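Local coordinates for putative uncharacterized protein ECU08_1170 (Encephalitozoon cuniculi, PDB 3Q87) that binds a zinc ion and, in complex with the Mtq2 methyltransferase, probably activates it for methylation of the translation termination factor eRF1, at residues L6-C11 / I39-M44; N58-F63 / F91-V96. All coordinates share one frame; numbering follows the deposited sequence.

Contact 1: L6-C11 / I39-M44. With ZN (zinc ion), chain C.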
# COMPACT_ATOMS: atom_id res chain seq x y z
N LEU A 6 -9.09 -0.71 -5.78
CA LEU A 6 -9.84 0.51 -6.08
C LEU A 6 -10.39 1.19 -4.83
O LEU A 6 -10.81 2.34 -4.90
CB LEU A 6 -10.97 0.23 -7.07
CG LEU A 6 -10.59 0.36 -8.54
CD1 LEU A 6 -11.78 -0.01 -9.37
CD2 LEU A 6 -10.15 1.78 -8.85
N GLY A 7 -10.41 0.48 -3.70
CA GLY A 7 -10.76 1.12 -2.45
C GLY A 7 -9.59 1.85 -1.78
O GLY A 7 -9.78 2.61 -0.83
N LEU A 8 -8.39 1.62 -2.28
CA LEU A 8 -7.17 2.05 -1.59
C LEU A 8 -6.36 3.08 -2.36
O LEU A 8 -5.51 3.78 -1.80
CB LEU A 8 -6.28 0.83 -1.30
CG LEU A 8 -6.73 0.01 -0.10
CD1 LEU A 8 -6.51 -1.47 -0.30
CD2 LEU A 8 -6.01 0.49 1.15
N LEU A 9 -6.59 3.16 -3.67
CA LEU A 9 -5.78 4.04 -4.50
C LEU A 9 -6.51 5.36 -4.69
O LEU A 9 -7.72 5.41 -4.64
CB LEU A 9 -5.50 3.40 -5.85
CG LEU A 9 -4.46 2.27 -5.94
CD1 LEU A 9 -4.64 1.49 -7.22
CD2 LEU A 9 -3.06 2.84 -5.88
N LYS A 10 -5.76 6.43 -4.92
CA LYS A 10 -6.37 7.71 -5.25
C LYS A 10 -5.50 8.48 -6.23
O LYS A 10 -4.31 8.19 -6.37
CB LYS A 10 -6.59 8.54 -3.98
CG LYS A 10 -5.30 9.10 -3.36
CD LYS A 10 -5.61 9.98 -2.16
CE LYS A 10 -4.38 10.68 -1.61
NZ LYS A 10 -3.96 11.82 -2.47
N CYS A 11 -6.10 9.46 -6.90
CA CYS A 11 -5.34 10.32 -7.78
C CYS A 11 -4.36 11.12 -6.95
O CYS A 11 -4.71 11.67 -5.90
CB CYS A 11 -6.26 11.28 -8.55
SG CYS A 11 -5.34 12.50 -9.48
N ILE A 39 -9.55 -8.61 3.45
CA ILE A 39 -10.29 -7.49 3.98
C ILE A 39 -10.33 -6.37 2.93
O ILE A 39 -9.30 -6.05 2.33
CB ILE A 39 -9.61 -6.99 5.24
CG1 ILE A 39 -9.45 -8.15 6.22
CG2 ILE A 39 -10.39 -5.86 5.87
CD1 ILE A 39 -8.79 -7.76 7.49
N PHE A 40 -11.52 -5.82 2.69
CA PHE A 40 -11.64 -4.65 1.81
C PHE A 40 -12.46 -3.50 2.40
O PHE A 40 -13.13 -3.66 3.42
CB PHE A 40 -12.17 -5.05 0.42
CG PHE A 40 -13.62 -5.48 0.40
CD1 PHE A 40 -14.01 -6.71 0.92
CD2 PHE A 40 -14.58 -4.68 -0.20
CE1 PHE A 40 -15.34 -7.12 0.89
CE2 PHE A 40 -15.92 -5.08 -0.25
CZ PHE A 40 -16.30 -6.30 0.30
N ASN A 41 -12.37 -2.34 1.77
CA ASN A 41 -13.05 -1.13 2.24
C ASN A 41 -14.47 -1.08 1.70
O ASN A 41 -14.77 -0.42 0.69
CB ASN A 41 -12.26 0.10 1.81
CG ASN A 41 -10.80 -0.02 2.19
OD1 ASN A 41 -10.44 0.18 3.34
ND2 ASN A 41 -9.96 -0.38 1.22
N LYS A 42 -15.35 -1.82 2.38
CA LYS A 42 -16.71 -2.03 1.93
C LYS A 42 -17.43 -0.74 1.52
O LYS A 42 -18.04 -0.69 0.46
CB LYS A 42 -17.50 -2.81 2.98
CG LYS A 42 -17.12 -4.27 3.02
CD LYS A 42 -17.82 -5.03 4.13
CE LYS A 42 -17.66 -6.52 3.92
NZ LYS A 42 -18.54 -7.32 4.81
N HIS A 43 -17.34 0.29 2.35
CA HIS A 43 -18.01 1.55 2.06
C HIS A 43 -17.63 2.14 0.69
O HIS A 43 -18.45 2.83 0.05
CB HIS A 43 -17.74 2.57 3.16
CG HIS A 43 -16.35 3.14 3.13
ND1 HIS A 43 -16.08 4.42 2.69
CD2 HIS A 43 -15.16 2.60 3.49
CE1 HIS A 43 -14.78 4.64 2.78
NE2 HIS A 43 -14.20 3.56 3.26
N MET A 44 -16.41 1.87 0.23
CA MET A 44 -15.97 2.39 -1.06
C MET A 44 -16.78 1.75 -2.18
O MET A 44 -16.97 2.34 -3.25
CB MET A 44 -14.47 2.14 -1.28
CG MET A 44 -13.55 2.95 -0.36
SD MET A 44 -13.75 4.74 -0.48
CE MET A 44 -12.42 5.18 -1.59
ZN ZN C . -7.12 13.60 -10.56

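Contact 2: N58-F63 / F91-V96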
# COMPACT_ATOMS: atom_id res chain seq x y z
N ASN A 58 -18.43 -2.99 -15.66
CA ASN A 58 -18.34 -2.45 -17.01
C ASN A 58 -16.93 -2.54 -17.58
O ASN A 58 -16.76 -2.91 -18.74
CB ASN A 58 -18.79 -0.99 -17.03
CG ASN A 58 -18.91 -0.45 -18.42
OD1 ASN A 58 -19.39 -1.14 -19.32
ND2 ASN A 58 -18.48 0.79 -18.62
N SER A 59 -15.94 -2.19 -16.77
CA SER A 59 -14.55 -2.26 -17.21
C SER A 59 -14.13 -3.69 -17.57
O SER A 59 -13.29 -3.90 -18.45
CB SER A 59 -13.62 -1.70 -16.13
OG SER A 59 -13.84 -0.32 -15.92
N LEU A 60 -14.71 -4.66 -16.88
CA LEU A 60 -14.30 -6.04 -17.08
C LEU A 60 -15.31 -6.88 -17.87
O LEU A 60 -15.27 -8.10 -17.81
CB LEU A 60 -14.01 -6.70 -15.74
CG LEU A 60 -12.78 -6.17 -15.02
CD1 LEU A 60 -12.88 -6.45 -13.53
CD2 LEU A 60 -11.51 -6.79 -15.61
N ARG A 61 -16.18 -6.22 -18.62
CA ARG A 61 -17.26 -6.92 -19.32
C ARG A 61 -16.77 -7.94 -20.36
O ARG A 61 -17.45 -8.93 -20.63
CB ARG A 61 -18.24 -5.92 -19.95
CG ARG A 61 -17.66 -5.09 -21.08
CD ARG A 61 -18.62 -4.01 -21.53
NE ARG A 61 -18.07 -3.21 -22.62
CZ ARG A 61 -17.28 -2.15 -22.45
NH1 ARG A 61 -16.96 -1.74 -21.23
NH2 ARG A 61 -16.82 -1.49 -23.51
N ASP A 62 -15.59 -7.71 -20.91
CA ASP A 62 -14.97 -8.66 -21.83
C ASP A 62 -14.14 -9.74 -21.11
O ASP A 62 -13.47 -10.55 -21.75
CB ASP A 62 -14.10 -7.92 -22.85
CG ASP A 62 -14.92 -7.22 -23.90
OD1 ASP A 62 -14.32 -6.60 -24.82
OD2 ASP A 62 -16.17 -7.28 -23.82
N PHE A 63 -14.18 -9.74 -19.78
CA PHE A 63 -13.54 -10.80 -19.02
C PHE A 63 -14.58 -11.73 -18.40
O PHE A 63 -15.43 -11.30 -17.63
CB PHE A 63 -12.65 -10.21 -17.92
CG PHE A 63 -12.12 -11.24 -16.96
CD1 PHE A 63 -10.97 -11.96 -17.27
CD2 PHE A 63 -12.75 -11.48 -15.75
CE1 PHE A 63 -10.47 -12.91 -16.39
CE2 PHE A 63 -12.26 -12.42 -14.86
CZ PHE A 63 -11.11 -13.13 -15.18
N PHE A 91 -11.20 -9.96 -5.26
CA PHE A 91 -9.95 -10.62 -4.91
C PHE A 91 -9.62 -11.72 -5.88
O PHE A 91 -8.50 -12.21 -5.92
CB PHE A 91 -10.02 -11.19 -3.49
CG PHE A 91 -9.91 -10.15 -2.41
CD1 PHE A 91 -8.68 -9.79 -1.88
CD2 PHE A 91 -11.05 -9.52 -1.92
CE1 PHE A 91 -8.58 -8.82 -0.90
CE2 PHE A 91 -10.96 -8.55 -0.94
CZ PHE A 91 -9.72 -8.20 -0.42
N GLY A 92 -10.61 -12.12 -6.67
CA GLY A 92 -10.47 -13.28 -7.53
C GLY A 92 -10.13 -12.95 -8.97
O GLY A 92 -10.10 -13.82 -9.83
N ILE A 93 -9.88 -11.67 -9.24
CA ILE A 93 -9.45 -11.24 -10.56
C ILE A 93 -8.19 -10.42 -10.45
O ILE A 93 -8.05 -9.62 -9.54
CB ILE A 93 -10.51 -10.36 -11.24
CG1 ILE A 93 -11.84 -11.11 -11.36
CG2 ILE A 93 -10.02 -9.91 -12.61
CD1 ILE A 93 -12.96 -10.26 -11.93
N ASP A 94 -7.29 -10.59 -11.41
CA ASP A 94 -6.08 -9.80 -11.47
C ASP A 94 -5.92 -9.14 -12.84
O ASP A 94 -5.79 -9.83 -13.86
CB ASP A 94 -4.87 -10.67 -11.16
CG ASP A 94 -3.58 -9.89 -11.18
OD1 ASP A 94 -3.49 -8.87 -10.45
OD2 ASP A 94 -2.65 -10.29 -11.92
N VAL A 95 -5.94 -7.82 -12.87
CA VAL A 95 -5.68 -7.10 -14.10
C VAL A 95 -4.18 -7.08 -14.30
O VAL A 95 -3.45 -6.51 -13.49
CB VAL A 95 -6.23 -5.65 -14.05
CG1 VAL A 95 -5.94 -4.92 -15.35
CG2 VAL A 95 -7.71 -5.64 -13.77
N VAL A 96 -3.70 -7.71 -15.37
CA VAL A 96 -2.27 -7.71 -15.62
C VAL A 96 -1.89 -6.53 -16.51
O VAL A 96 -0.84 -5.93 -16.33
CB VAL A 96 -1.76 -9.06 -16.21
CG1 VAL A 96 -2.43 -10.25 -15.52
CG2 VAL A 96 -2.01 -9.12 -17.67

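Contact 1: L6-C11 / I39-M44
Met44 curls over Gly7: its first torsion (chi1 -69°, CG anti to the carbonyl carbon) lays Met44 CG 3.9 Å from Gly7 CA, and bends at chi2 and chi3 then bring the methyl end back, so that Met44 CE ends 3.8 Å from Gly7 O. Asn41 comes in from the same segment with its CG beside the backbone N (chi1 -51°), and the end of its side chain packs beside Gly7 and Leu8; the Asn41 and Leu8 side chains cross at nearly a right angle. The contact is mainly close packing around a residue without a side chain. Asn41 also centres an inverse gamma turn, and its carbonyl O accepts the Met44 N, 2.9 Å away, at the start of helix 42-59. The buried Gly7 O accepts a hydrogen bond from Ser78 OG of the methyltransferase chain, whose Val79, Ile26 and Asn75 pack on Leu8, Asn41 and Met44. Farther along, Cys11 SG binds the zinc ion at 2.4 Å. The contact thus joins the loop ahead of strand 20-24, on which Leu6 and Leu9 rest, to the first turn of helix 42-59, with Phe40 packed on helix 84-91.

Contact 2: N58-F63 / F91-V96
Leu60 and Phe63 carry this contact, meeting Ile93 and Val95 just past the end of helix 42-59. Asn58 stays clear of the strand, but its carbonyl O takes a bond from Arg61 NH1 at 2.8 Å; the donor stands above the carbonyl plane, and the N-H...O angle of 142° is not straight. Ser59 ends the helix, its hydroxyl bonded to the backbone of Ser55 and Leu22. Leu60, the first residue to leave helical geometry, points its side chain at the strand: its CD1 meets Ile93 CD1 tip to tip at 4.1 Å, and its CD2 lies 4.4 Å from Val95 CG2. A type I beta turn then runs from Leu60 to Phe63, closed by Phe63 N to Leu60 O at 2.8 Å. It sets Phe63 facing the strand; CG lies anti to the backbone N (chi1 171°), which carries the ring alongside Ile93, running the opposite way. Ile93 CG2 sits over one ring face, while Ile93 CD1 approaches Phe63 CE2 to 3.7 Å. Across the segments only apolar side chains meet. Helix end and turn thus pack on the antiparallel pair 26-29/93-96, with Ala27 touching Leu60 and Phe63, and Cys24 of strand 20-24 against Leu60 and Val95.

Helix 42-59 connects the two: contact 1 lies at its start and contact 2 at its end, on opposite sides of the chain's centre, with their centres about 16 Å apart. Phe91, at the start of segment 91-96, touches segment 39-44 directly, with Phe91 CZ 3.5 Å from Ile39 O and Phe91 CE2 3.9 Å from Phe40 CB, and it also stacks with Phe4. The zinc ion, bound by Cys11 of segment 6-11 with Cys14, Cys102 and Cys105, lies 15.3 Å from Gly7 CA and 24.6 Å from Ile93 CD1, so the packing itself is away from the metal site. The methyltransferase chain covers much of contact 1 but reaches contact 2 at Phe91 alone.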